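Local coordinates for protein polysaccharide deacetylase (Bacillus anthracis, PDB 2J13) that probably removes N-acetyl groups from sugars of bacterial cell-wall peptidoglycan, as a zinc-binding family 4 carbohydrate esterase, at residues A[115-120]-A[153-158]; A[127-132]-A[163-168]; A[61-66]-A[84-89]. One frame throughout, in Å; residues are numbered along the deposited sequence. Where two conformers were deposited one is given.

Contact 1 (115-120 with 153-158) forms one wall of the zinc site and is the hub of the three. Contact 3 (61-66 with 84-89), its centre 13 Å away, brings D62 beside the cacodylate whose O2 binds the zinc. The two meet where H117 CD2 packs on T89 CG2 at 3.9 Å. Contact 2 (127-132 with 163-168) lies farther from the metal, behind contact 1, with its centre 11 Å from that of contact 1: S116 OG probably hydrogen-bonds E131 OE2 at 2.6 Å, and F158 packs on L163. Contacts 2 and 3 do not touch, their nearest atoms being about 7 Å apart, so contact 1 lies as the bridge between outer helices and inner strands.

Contact 1: A[115-120]-A[153-158]. With ZN (zinc ion), chain B; CAC (cacodylate ion), chain H.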
# COMPACT_ATOMS: atom_id res chain seq x y z
N TRP A 115 -12.70 -4.31 -1.20
CA TRP A 115 -13.65 -4.79 -0.21
C TRP A 115 -13.45 -6.24 0.19
O TRP A 115 -13.32 -6.55 1.37
CB TRP A 115 -15.09 -4.55 -0.67
CG TRP A 115 -16.02 -4.80 0.47
CD1 TRP A 115 -16.66 -5.97 0.79
CD2 TRP A 115 -16.31 -3.89 1.54
NE1 TRP A 115 -17.36 -5.82 1.97
CE2 TRP A 115 -17.15 -4.56 2.45
CE3 TRP A 115 -15.94 -2.56 1.80
CZ2 TRP A 115 -17.63 -3.94 3.62
CZ3 TRP A 115 -16.41 -1.95 2.96
CH2 TRP A 115 -17.25 -2.65 3.84
N SER A 116 -13.44 -7.13 -0.79
CA SER A 116 -13.40 -8.57 -0.54
C SER A 116 -12.12 -9.28 -1.02
O SER A 116 -12.02 -10.54 -0.96
CB SER A 116 -14.64 -9.24 -1.14
OG SER A 116 -14.62 -9.13 -2.53
N HIS A 117 -11.13 -8.50 -1.47
CA HIS A 117 -9.83 -9.03 -1.87
C HIS A 117 -9.89 -10.08 -2.99
O HIS A 117 -9.15 -11.06 -2.95
CB HIS A 117 -9.15 -9.63 -0.61
CG HIS A 117 -7.65 -9.72 -0.67
ND1 HIS A 117 -6.99 -10.92 -0.87
CD2 HIS A 117 -6.68 -8.80 -0.46
CE1 HIS A 117 -5.68 -10.71 -0.82
NE2 HIS A 117 -5.46 -9.43 -0.55
N PRO A 118 -10.68 -9.82 -4.04
CA PRO A 118 -10.60 -10.67 -5.24
C PRO A 118 -9.44 -10.28 -6.09
O PRO A 118 -8.93 -9.16 -6.02
CB PRO A 118 -11.88 -10.30 -5.98
CG PRO A 118 -11.99 -8.82 -5.71
CD PRO A 118 -11.63 -8.72 -4.24
N ASP A 119 -9.01 -11.20 -6.94
CA ASP A 119 -8.12 -10.83 -8.04
C ASP A 119 -8.88 -9.90 -8.99
O ASP A 119 -9.97 -10.27 -9.52
CB ASP A 119 -7.62 -12.09 -8.76
CG ASP A 119 -6.40 -12.76 -8.06
OD1 ASP A 119 -5.89 -12.23 -7.02
OD2 ASP A 119 -5.95 -13.83 -8.57
N PHE A 120 -8.35 -8.70 -9.21
CA PHE A 120 -9.03 -7.66 -10.02
C PHE A 120 -9.23 -8.08 -11.47
O PHE A 120 -10.15 -7.63 -12.12
CB PHE A 120 -8.29 -6.33 -10.00
CG PHE A 120 -8.42 -5.55 -8.68
CD1 PHE A 120 -9.20 -6.02 -7.64
CD2 PHE A 120 -7.83 -4.32 -8.57
CE1 PHE A 120 -9.35 -5.27 -6.46
CE2 PHE A 120 -7.96 -3.56 -7.40
CZ PHE A 120 -8.71 -4.06 -6.35
N PRO A 153 -3.52 -3.51 -5.54
CA PRO A 153 -4.34 -4.64 -5.90
C PRO A 153 -4.10 -5.90 -5.07
O PRO A 153 -2.93 -6.21 -4.74
CB PRO A 153 -3.95 -4.92 -7.38
CG PRO A 153 -3.22 -3.84 -7.82
CD PRO A 153 -2.63 -3.12 -6.64
N PRO A 154 -5.17 -6.63 -4.72
CA PRO A 154 -5.01 -7.92 -4.06
C PRO A 154 -4.01 -8.81 -4.76
O PRO A 154 -4.06 -8.96 -5.99
CB PRO A 154 -6.41 -8.48 -4.11
CG PRO A 154 -7.23 -7.30 -4.00
CD PRO A 154 -6.61 -6.32 -4.88
N ARG A 155 -3.09 -9.35 -3.99
CA ARG A 155 -2.02 -10.24 -4.49
C ARG A 155 -1.09 -9.64 -5.55
O ARG A 155 -0.25 -10.37 -6.14
CB ARG A 155 -2.63 -11.56 -4.94
CG ARG A 155 -3.43 -12.28 -3.92
CD ARG A 155 -4.13 -13.58 -4.45
NE ARG A 155 -5.12 -13.94 -3.45
CZ ARG A 155 -6.35 -13.41 -3.33
NH1 ARG A 155 -6.87 -12.53 -4.22
NH2 ARG A 155 -7.10 -13.78 -2.29
N GLY A 156 -1.14 -8.32 -5.75
CA GLY A 156 -0.36 -7.65 -6.77
C GLY A 156 -0.74 -8.09 -8.18
O GLY A 156 0.05 -7.93 -9.12
N VAL A 157 -1.96 -8.61 -8.33
CA VAL A 157 -2.44 -9.05 -9.64
C VAL A 157 -3.06 -7.88 -10.39
O VAL A 157 -3.92 -7.12 -9.86
CB VAL A 157 -3.38 -10.25 -9.53
CG1 VAL A 157 -3.98 -10.62 -10.91
CG2 VAL A 157 -2.65 -11.45 -8.88
N PHE A 158 -2.67 -7.75 -11.65
CA PHE A 158 -3.15 -6.67 -12.50
C PHE A 158 -3.14 -7.06 -13.99
O PHE A 158 -2.45 -8.02 -14.38
CB PHE A 158 -2.33 -5.40 -12.34
CG PHE A 158 -0.90 -5.53 -12.83
CD1 PHE A 158 0.05 -6.16 -12.03
CD2 PHE A 158 -0.54 -5.04 -14.06
CE1 PHE A 158 1.36 -6.31 -12.47
CE2 PHE A 158 0.77 -5.18 -14.51
CZ PHE A 158 1.71 -5.82 -13.69
ZN ZN B . -3.69 -8.57 0.06
AS CAC H . -0.73 -8.98 -0.80
O1 CAC H . -0.51 -8.07 0.62
O2 CAC H . -2.39 -8.92 -1.26
C1 CAC H . 0.33 -8.16 -2.21
C2 CAC H . -0.22 -10.87 -0.57
O HOH W 1 -5.86 -7.99 -8.01
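H117 gives NE2 to the zinc ion at 2.1 Å while one face of its imidazole packs on the ring of P154, whose CB sits 3.7 Å from the centroid of the H117 ring, almost on the ring normal. Together with the zinc bond, this CH-pi contact probably limits the ring's rotation, and CG anti to the backbone N (chi1 -157°) swings the ring across to meet both proline and metal. A cacodylate oxygen, O2, also binds the zinc and accepts a hydrogen bond from R155 N at 2.9 Å. That backbone donor beside the metal is consistent with the oxyanion hole of family 4 carbohydrate esterases; H113 and H117 form the HxxxH metal motif of the NodB fold, and P153 and P154 belong to the proline-rich loop facing it. Further out, R155 reaches, extended from CG to NE, to the histidine loop. Its NH1 is shared between H117 O at 3.0 Å and, in a salt bridge, D119 OD1, which it meets from above the carboxylate plane. The long, multiply donating arginine suits this place, tying the two loops together while one guanidinium face lies over H117 CE1. P154 is rigid enough to serve two rings: its CD rests 3.6 Å from the centroid of the F120 ring, offset toward the rim. Between the segments, a water accepts from F120 N at 2.9 Å and donates to the carbonyls of P154 and V157.

Contact 2: A[127-132]-A[163-168]; sequences KLREEL and LALTKE
L128 overlaps L165, with CD2 of L128 lying 4.0 Å from CD1 of L165 and nearly as near its CB. L128 and L165 each have two deposited conformers, so the exact overlap is doubtful. Leucine suits the place because its branched end can reach over a wide helix-to-helix gap: the axes of 127-132 and 163-168 approach no closer than 10.9 Å and cross at -51°. One turn on, L132 sends CD1 to within 4.1 Å of T166 OG1, the two side chains meeting at about a right angle. The threonine hydroxyl is spent within its own helix. With OG1 placed beside the backbone N (chi1 -59°), it reaches back to the carbonyl O of T162, so a polar atom can sit against the leucine in a buried setting. L128 also touches F120.

At the exposed margin R129 brings its NH2 obliquely to L165 CD2, 4.4 Å away; a long, charged side chain suits this edge, where its aliphatic part can stay near the apolar contact and its guanidinium can meet solvent. E168 OE2 lies 4.5 Å from R129 NH2, an opposite charge too distant for a salt bridge, though it may attract the guanidinium weakly. On another flank of its helix, K127 NZ grips E131 OE2 at 2.6 Å from the anti side of the carboxylate, a one-turn salt bridge that may help hold the acid where OE2 also bonds S116 OG.

The contact is small, 205 Å² in all. Helices 125-143 and 160-168 both pack on V151 of strand 150-151, through L132 and T166, as expected of outer-layer helices in the distorted beta/alpha barrel of the NodB fold.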
# COMPACT_ATOMS: atom_id res chain seq x y z
N LYS A 127 -18.24 -4.65 -10.77
CA LYS A 127 -17.77 -5.25 -9.53
C LYS A 127 -16.47 -4.60 -9.09
O LYS A 127 -16.30 -4.30 -7.89
CB LYS A 127 -17.57 -6.76 -9.71
CG LYS A 127 -17.15 -7.52 -8.48
CD LYS A 127 -18.02 -7.20 -7.25
CE LYS A 127 -17.57 -8.00 -6.04
NZ LYS A 127 -17.98 -7.35 -4.73
N LEU A 128 -15.55 -4.36 -10.00
CA LEU A 128 -14.31 -3.69 -9.62
C LEU A 128 -14.58 -2.30 -9.06
O LEU A 128 -13.98 -1.88 -8.04
CB LEU A 128 -13.31 -3.60 -10.78
CG LEU A 128 -11.99 -2.94 -10.40
CD1 LEU A 128 -11.31 -3.73 -9.25
CD2 LEU A 128 -11.05 -2.77 -11.59
N ARG A 129 -15.51 -1.57 -9.68
CA ARG A 129 -15.83 -0.22 -9.21
C ARG A 129 -16.42 -0.31 -7.82
O ARG A 129 -16.06 0.50 -6.95
CB ARG A 129 -16.81 0.49 -10.18
CG ARG A 129 -16.11 0.95 -11.44
CD ARG A 129 -16.86 1.99 -12.24
NE ARG A 129 -16.36 1.98 -13.62
CZ ARG A 129 -16.86 1.22 -14.60
NH1 ARG A 129 -17.87 0.39 -14.36
NH2 ARG A 129 -16.32 1.28 -15.81
N GLU A 130 -17.26 -1.30 -7.57
CA GLU A 130 -17.88 -1.45 -6.21
C GLU A 130 -16.82 -1.85 -5.19
O GLU A 130 -16.81 -1.34 -4.07
CB GLU A 130 -18.98 -2.50 -6.23
CG GLU A 130 -20.13 -2.02 -7.06
CD GLU A 130 -21.18 -3.06 -7.41
OE1 GLU A 130 -20.96 -4.28 -7.21
OE2 GLU A 130 -22.27 -2.63 -7.88
N GLU A 131 -15.92 -2.74 -5.60
CA GLU A 131 -14.84 -3.21 -4.71
C GLU A 131 -13.96 -2.06 -4.23
O GLU A 131 -13.53 -2.09 -3.06
CB GLU A 131 -13.98 -4.27 -5.42
CG GLU A 131 -14.66 -5.64 -5.53
CD GLU A 131 -14.61 -6.41 -4.24
OE1 GLU A 131 -13.62 -6.24 -3.49
OE2 GLU A 131 -15.53 -7.19 -3.96
N LEU A 132 -13.68 -1.08 -5.10
CA LEU A 132 -12.86 0.10 -4.73
C LEU A 132 -13.70 1.16 -4.01
O LEU A 132 -13.32 1.64 -2.95
CB LEU A 132 -12.20 0.72 -5.94
CG LEU A 132 -11.17 -0.19 -6.61
CD1 LEU A 132 -10.69 0.50 -7.86
CD2 LEU A 132 -10.02 -0.54 -5.67
N LEU A 163 -5.40 -1.67 -14.24
CA LEU A 163 -4.62 -0.46 -14.00
C LEU A 163 -5.32 0.76 -14.54
O LEU A 163 -5.49 1.76 -13.84
CB LEU A 163 -3.22 -0.60 -14.64
CG LEU A 163 -2.33 -1.67 -14.07
CD1 LEU A 163 -1.04 -1.80 -14.92
CD2 LEU A 163 -1.98 -1.39 -12.58
N ALA A 164 -5.79 0.69 -15.78
CA ALA A 164 -6.43 1.84 -16.40
C ALA A 164 -7.77 2.20 -15.73
O ALA A 164 -8.06 3.35 -15.54
CB ALA A 164 -6.59 1.60 -17.91
N LEU A 165 -8.56 1.20 -15.35
CA LEU A 165 -9.85 1.43 -14.67
C LEU A 165 -9.63 2.05 -13.30
O LEU A 165 -10.36 2.96 -12.89
CB LEU A 165 -10.63 0.12 -14.53
CG LEU A 165 -11.12 -0.57 -15.81
CD1 LEU A 165 -11.77 -1.88 -15.46
CD2 LEU A 165 -12.05 0.32 -16.61
N THR A 166 -8.61 1.58 -12.60
CA THR A 166 -8.26 2.13 -11.28
C THR A 166 -7.85 3.61 -11.39
O THR A 166 -8.33 4.43 -10.62
CB THR A 166 -7.16 1.25 -10.64
OG1 THR A 166 -7.68 -0.10 -10.51
CG2 THR A 166 -6.71 1.81 -9.24
N LYS A 167 -6.98 3.95 -12.33
CA LYS A 167 -6.59 5.33 -12.58
C LYS A 167 -7.77 6.22 -12.96
O LYS A 167 -7.89 7.35 -12.51
CB LYS A 167 -5.54 5.40 -13.70
CG LYS A 167 -5.13 6.78 -14.14
CD LYS A 167 -4.13 6.65 -15.30
CE LYS A 167 -3.98 7.91 -16.13
NZ LYS A 167 -2.96 7.64 -17.23
N GLU A 168 -8.63 5.70 -13.82
CA GLU A 168 -9.81 6.43 -14.28
C GLU A 168 -10.72 6.79 -13.12
O GLU A 168 -11.35 7.86 -13.13
CB GLU A 168 -10.54 5.53 -15.29
CG GLU A 168 -11.79 6.08 -15.95
CD GLU A 168 -12.50 4.96 -16.75
OE1 GLU A 168 -11.79 4.15 -17.41
OE2 GLU A 168 -13.75 4.88 -16.70

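Contact 3: A[61-66]-A[84-89]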
# COMPACT_ATOMS: atom_id res chain seq x y z
N PHE A 61 2.16 -1.40 4.55
CA PHE A 61 1.63 -2.68 5.07
C PHE A 61 0.32 -2.95 4.34
O PHE A 61 -0.42 -2.01 4.03
CB PHE A 61 1.35 -2.62 6.57
CG PHE A 61 2.56 -2.36 7.42
CD1 PHE A 61 2.98 -1.08 7.66
CD2 PHE A 61 3.26 -3.41 8.00
CE1 PHE A 61 4.11 -0.85 8.47
CE2 PHE A 61 4.37 -3.16 8.78
CZ PHE A 61 4.80 -1.88 8.96
N ASP A 62 0.02 -4.24 4.14
CA ASP A 62 -1.31 -4.65 3.67
C ASP A 62 -2.07 -5.34 4.81
O ASP A 62 -1.53 -6.19 5.53
CB ASP A 62 -1.22 -5.59 2.47
CG ASP A 62 -0.65 -4.94 1.25
OD1 ASP A 62 -0.46 -3.71 1.27
OD2 ASP A 62 -0.29 -5.69 0.28
N ASN A 63 -3.34 -4.96 4.96
CA ASN A 63 -4.15 -5.35 6.07
C ASN A 63 -5.46 -5.93 5.60
O ASN A 63 -6.48 -5.27 5.57
CB ASN A 63 -4.40 -4.15 6.97
CG ASN A 63 -3.13 -3.57 7.49
OD1 ASN A 63 -2.81 -3.76 8.65
ND2 ASN A 63 -2.39 -2.88 6.64
N GLY A 64 -5.37 -7.18 5.17
CA GLY A 64 -6.54 -7.99 4.88
C GLY A 64 -6.83 -8.98 5.99
O GLY A 64 -7.88 -9.61 5.98
N TYR A 65 -5.86 -9.19 6.88
CA TYR A 65 -6.04 -10.08 8.02
C TYR A 65 -5.39 -9.45 9.25
O TYR A 65 -4.39 -8.71 9.12
CB TYR A 65 -5.39 -11.42 7.69
CG TYR A 65 -5.61 -12.50 8.72
CD1 TYR A 65 -6.79 -13.24 8.73
CD2 TYR A 65 -4.63 -12.80 9.66
CE1 TYR A 65 -6.98 -14.25 9.67
CE2 TYR A 65 -4.82 -13.79 10.60
CZ TYR A 65 -5.99 -14.51 10.60
OH TYR A 65 -6.18 -15.50 11.53
N GLU A 66 -5.96 -9.68 10.43
CA GLU A 66 -5.34 -9.21 11.67
C GLU A 66 -4.79 -10.38 12.46
O GLU A 66 -5.54 -11.20 12.97
CB GLU A 66 -6.32 -8.43 12.56
CG GLU A 66 -5.73 -7.90 13.90
CD GLU A 66 -4.49 -7.04 13.73
OE1 GLU A 66 -4.41 -6.28 12.72
OE2 GLU A 66 -3.60 -7.12 14.63
N ALA A 84 3.58 5.53 7.67
CA ALA A 84 3.33 4.38 6.81
C ALA A 84 1.97 4.50 6.16
O ALA A 84 1.11 5.28 6.61
CB ALA A 84 3.39 3.10 7.63
N THR A 85 1.77 3.77 5.07
CA THR A 85 0.45 3.56 4.49
C THR A 85 0.04 2.11 4.80
O THR A 85 0.82 1.18 4.56
CB THR A 85 0.36 3.83 2.96
OG1 THR A 85 0.56 5.23 2.70
CG2 THR A 85 -1.01 3.40 2.39
N PHE A 86 -1.19 1.95 5.29
CA PHE A 86 -1.83 0.67 5.56
C PHE A 86 -2.94 0.51 4.52
O PHE A 86 -3.92 1.27 4.53
CB PHE A 86 -2.45 0.65 6.97
CG PHE A 86 -1.42 0.73 8.07
CD1 PHE A 86 -0.93 1.94 8.49
CD2 PHE A 86 -0.92 -0.43 8.64
CE1 PHE A 86 0.04 2.01 9.48
CE2 PHE A 86 0.05 -0.36 9.66
CZ PHE A 86 0.50 0.88 10.08
N PHE A 87 -2.77 -0.47 3.64
CA PHE A 87 -3.75 -0.79 2.60
C PHE A 87 -4.73 -1.78 3.18
O PHE A 87 -4.38 -2.92 3.41
CB PHE A 87 -3.06 -1.39 1.35
CG PHE A 87 -2.26 -0.39 0.60
CD1 PHE A 87 -2.85 0.43 -0.34
CD2 PHE A 87 -0.87 -0.30 0.80
CE1 PHE A 87 -2.09 1.39 -1.03
CE2 PHE A 87 -0.14 0.68 0.13
CZ PHE A 87 -0.75 1.51 -0.80
N VAL A 88 -5.95 -1.32 3.45
CA VAL A 88 -6.97 -2.10 4.18
C VAL A 88 -8.07 -2.68 3.28
O VAL A 88 -8.45 -2.08 2.28
CB VAL A 88 -7.64 -1.25 5.32
CG1 VAL A 88 -6.54 -0.72 6.28
CG2 VAL A 88 -8.46 -0.12 4.72
N THR A 89 -8.57 -3.86 3.66
CA THR A 89 -9.75 -4.42 3.00
C THR A 89 -11.04 -4.10 3.78
O THR A 89 -11.00 -3.62 4.90
CB THR A 89 -9.64 -5.93 2.89
OG1 THR A 89 -9.68 -6.54 4.19
CG2 THR A 89 -8.36 -6.36 2.11
O HOH W 2 -9.56 -9.21 3.87
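F61 and F86 lie side by side on one face of the sheet, their rings nearly parallel (11° apart) but slid so that they barely overlap, with centroids 5.1 Å apart. The closest atoms are F61 CD1 and F86 CE2 at 3.6 Å. Matching first torsions, each CG anti to the carbonyl carbon, send both rings off in the same direction, where flat phenylalanines suit the buried layer against helix 70-80. N63 follows on this face: its ND2 comes to the edge of the F86 ring, 3.5 Å from CD2 and in the ring plane. The strands run parallel, as in a beta-alpha-beta unit whose helix is 70-80. F87 is held to strand 56-63 by both its N and its O, the N donating to F61 O at 2.8 Å and the O accepting from N63 N, a ladder belonging to the parallel sheet of the NodB barrel. D62 and F87 turn to the other face. D62 OD1 lies 3.5 Å from F87 CD2, carboxylate and ring planes being almost perpendicular (88°), while R152 takes this oxygen in a salt bridge and the cacodylate lies beside the acid's other oxygen. Where the strands end, T89 N still reaches N63 O at 3.2 Å. T89 has OG1 between its backbone N and carbonyl carbon (chi1 66°), from where it caps Y92 N at the start of helix 90-95; a water links OG1 to G64 O. G64, lacking a side chain, lets its CA approach T89 CG2 to 3.7 Å.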